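Local coordinates for nucleocapsid protein (Schmallenberg virus, PDB 4JNG) that encapsidates the viral RNA genome, shielding it from nucleases and forming with it the helical nucleocapsid that serves as template for transcription and replication, at residues 51-54 / 55-59. Residues are numbered along the deposited sequence; the frame is centred on the assembly and turned at random.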
ATOM      1  N   LYS B  51      -1.835 -16.942  10.673  1.00  9.58           N
ATOM      2  CA  LYS B  51      -1.064 -15.725  10.776  1.00  9.80           C
ATOM      3  C   LYS B  51      -1.919 -14.529  10.336  1.00 11.65           C
ATOM      4  O   LYS B  51      -1.892 -13.474  10.961  1.00 12.23           O
ATOM      5  CB  LYS B  51       0.181 -15.923   9.911  1.00  9.26           C
ATOM      6  CG  LYS B  51       1.045 -14.725   9.643  1.00  9.80           C
ATOM      7  CD  LYS B  51       2.121 -15.103   8.635  1.00 10.21           C
ATOM      8  CE  LYS B  51       3.404 -15.549   9.305  1.00 11.40           C
ATOM      9  NZ  LYS B  51       4.485 -15.604   8.284  1.00 12.82           N
ATOM     10  N   MET B  52      -2.702 -14.719   9.277  1.00 14.67           N
ATOM     11  CA  MET B  52      -3.677 -13.720   8.832  1.00 17.55           C
ATOM     12  C   MET B  52      -4.762 -13.499   9.874  1.00 17.08           C
ATOM     13  O   MET B  52      -5.176 -12.365  10.118  1.00 22.12           O
ATOM     14  CB  MET B  52      -4.344 -14.172   7.541  1.00 21.83           C
ATOM     15  CG  MET B  52      -3.422 -14.230   6.338  1.00 26.31           C
ATOM     16  SD  MET B  52      -3.926 -15.510   5.171  1.00 32.74           S
ATOM     17  CE  MET B  52      -5.712 -15.417   5.254  1.00 30.70           C
ATOM     18  N   VAL B  53      -5.237 -14.587  10.471  1.00 14.14           N
ATOM     19  CA  VAL B  53      -6.198 -14.498  11.562  1.00 13.52           C
ATOM     20  C   VAL B  53      -5.587 -13.608  12.648  1.00 14.58           C
ATOM     21  O   VAL B  53      -6.112 -12.523  12.946  1.00 16.21           O
ATOM     22  CB  VAL B  53      -6.578 -15.897  12.102  1.00 14.82           C
ATOM     23  CG1 VAL B  53      -7.336 -15.806  13.418  1.00 16.27           C
ATOM     24  CG2 VAL B  53      -7.422 -16.648  11.082  1.00 15.86           C
ATOM     25  N   LEU B  54      -4.445 -14.034  13.182  1.00 12.05           N
ATOM     26  CA  LEU B  54      -3.743 -13.297  14.249  1.00 10.07           C
ATOM     27  C   LEU B  54      -3.439 -11.832  13.892  1.00  8.82           C
ATOM     28  O   LEU B  54      -3.510 -10.952  14.749  1.00  7.73           O
ATOM     29  CB  LEU B  54      -2.442 -14.028  14.638  1.00  9.74           C
ATOM     30  CG  LEU B  54      -2.470 -14.909  15.899  1.00  8.60           C
ATOM     31  CD1 LEU B  54      -3.772 -15.675  16.065  1.00  8.20           C
ATOM     32  CD2 LEU B  54      -1.287 -15.861  15.912  1.00  8.77           C
ATOM     33  N   HIS B  55      -3.109 -11.584  12.628  1.00  8.91           N
ATOM     34  CA  HIS B  55      -2.819 -10.239  12.147  1.00  9.64           C
ATOM     35  C   HIS B  55      -4.021  -9.298  12.264  1.00 10.65           C
ATOM     36  O   HIS B  55      -3.847  -8.088  12.431  1.00 12.12           O
ATOM     37  CB  HIS B  55      -2.329 -10.287  10.698  1.00 10.50           C
ATOM     38  CG  HIS B  55      -2.113  -8.937  10.100  1.00 12.54           C
ATOM     39  ND1 HIS B  55      -0.887  -8.308  10.099  1.00 14.55           N
ATOM     40  CD2 HIS B  55      -2.979  -8.075   9.518  1.00 14.30           C
ATOM     41  CE1 HIS B  55      -1.003  -7.125   9.530  1.00 16.07           C
ATOM     42  NE2 HIS B  55      -2.263  -6.955   9.172  1.00 16.34           N
ATOM     43  N   LYS B  56      -5.229  -9.854  12.177  1.00 11.10           N
ATOM     44  CA  LYS B  56      -6.460  -9.078  12.288  1.00 11.41           C
ATOM     45  C   LYS B  56      -7.180  -9.262  13.635  1.00 10.39           C
ATOM     46  O   LYS B  56      -8.267  -8.707  13.843  1.00 10.50           O
ATOM     47  CB  LYS B  56      -7.394  -9.398  11.106  1.00 13.38           C
ATOM     48  CG  LYS B  56      -8.390 -10.538  11.313  1.00 15.74           C
ATOM     49  CD  LYS B  56      -9.030 -10.958   9.992  1.00 17.47           C
ATOM     50  CE  LYS B  56     -10.514 -11.259  10.145  1.00 17.61           C
ATOM     51  NZ  LYS B  56     -10.770 -12.353  11.120  1.00 18.47           N
ATOM     52  N   THR B  57      -6.567 -10.004  14.556  1.00  8.69           N
ATOM     53  CA  THR B  57      -7.215 -10.323  15.827  1.00  8.22           C
ATOM     54  C   THR B  57      -6.604  -9.540  16.980  1.00  9.17           C
ATOM     55  O   THR B  57      -5.392  -9.570  17.187  1.00  9.86           O
ATOM     56  CB  THR B  57      -7.146 -11.833  16.118  1.00  7.29           C
ATOM     57  OG1 THR B  57      -7.759 -12.541  15.041  1.00  7.53           O
ATOM     58  CG2 THR B  57      -7.861 -12.165  17.408  1.00  7.44           C
ATOM     59  N   ALA B  58      -7.462  -8.864  17.743  1.00 10.85           N
ATOM     60  CA  ALA B  58      -7.022  -7.916  18.763  1.00 13.35           C
ATOM     61  C   ALA B  58      -7.137  -8.480  20.173  1.00 14.62           C
ATOM     62  O   ALA B  58      -7.752  -7.870  21.047  1.00 13.71           O
ATOM     63  CB  ALA B  58      -7.805  -6.613  18.641  1.00 15.63           C
ATOM     64  N   GLN B  59      -6.552  -9.655  20.386  1.00 14.93           N
ATOM     65  CA  GLN B  59      -6.198 -10.088  21.736  1.00 14.28           C
ATOM     66  C   GLN B  59      -4.737 -10.497  21.733  1.00  9.48           C
ATOM     67  O   GLN B  59      -4.280 -11.155  20.802  1.00 10.11           O
ATOM     68  CB  GLN B  59      -7.074 -11.229  22.262  1.00 19.35           C
ATOM     69  CG  GLN B  59      -7.404 -12.311  21.255  1.00 22.90           C
ATOM     70  CD  GLN B  59      -8.687 -12.034  20.507  1.00 23.18           C
ATOM     71  OE1 GLN B  59      -9.019 -10.879  20.231  1.00 25.30           O
ATOM     72  NE2 GLN B  59      -9.411 -13.091  20.155  1.00 27.10           N
TER
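Thr57 folds back on Val53 where helix 47-56 gives way to the loop before strand 61-66, making a threonine side-chain-to-backbone i to i-4 hydrogen bond in the C-terminal turn. With OG1 beside its own backbone N (chi1 -58°), the hydroxyl donates to Val53 O at 2.7 Å, coming from above the carbonyl plane. Lys56 N reaches the same oxygen at 2.9 Å from the opposite face, so two donors grip Val53 O. Thr57 N also comes close to this oxygen, but at a poor angle, and bonds weakly to Leu54 O instead. Lys56 N is shared with Met52 O, and His55 N donates to Lys51 O at 2.8 Å. The aliphatic part of Lys56 joins in as well, its CG lying 3.4 Å from Val53 O, and its NZ makes a weak hydrogen bond to Gln80 OE1 of a second subunit.

The side chains of Val53 and Thr57 lie side by side, and Phe5 and Gln80 of that second subunit pack on Thr57 and Val53, respectively. Leu54 packs on Val62, Leu64 and Leu93, while Asn75 ND2 binds Leu54 O. The side chain of Lys51, an RNA-binding residue, packs on a uracil base. At the junction itself, Val53 CG1, anti to the backbone N (chi1 168°), lies 3.7 Å from Thr57 OG1.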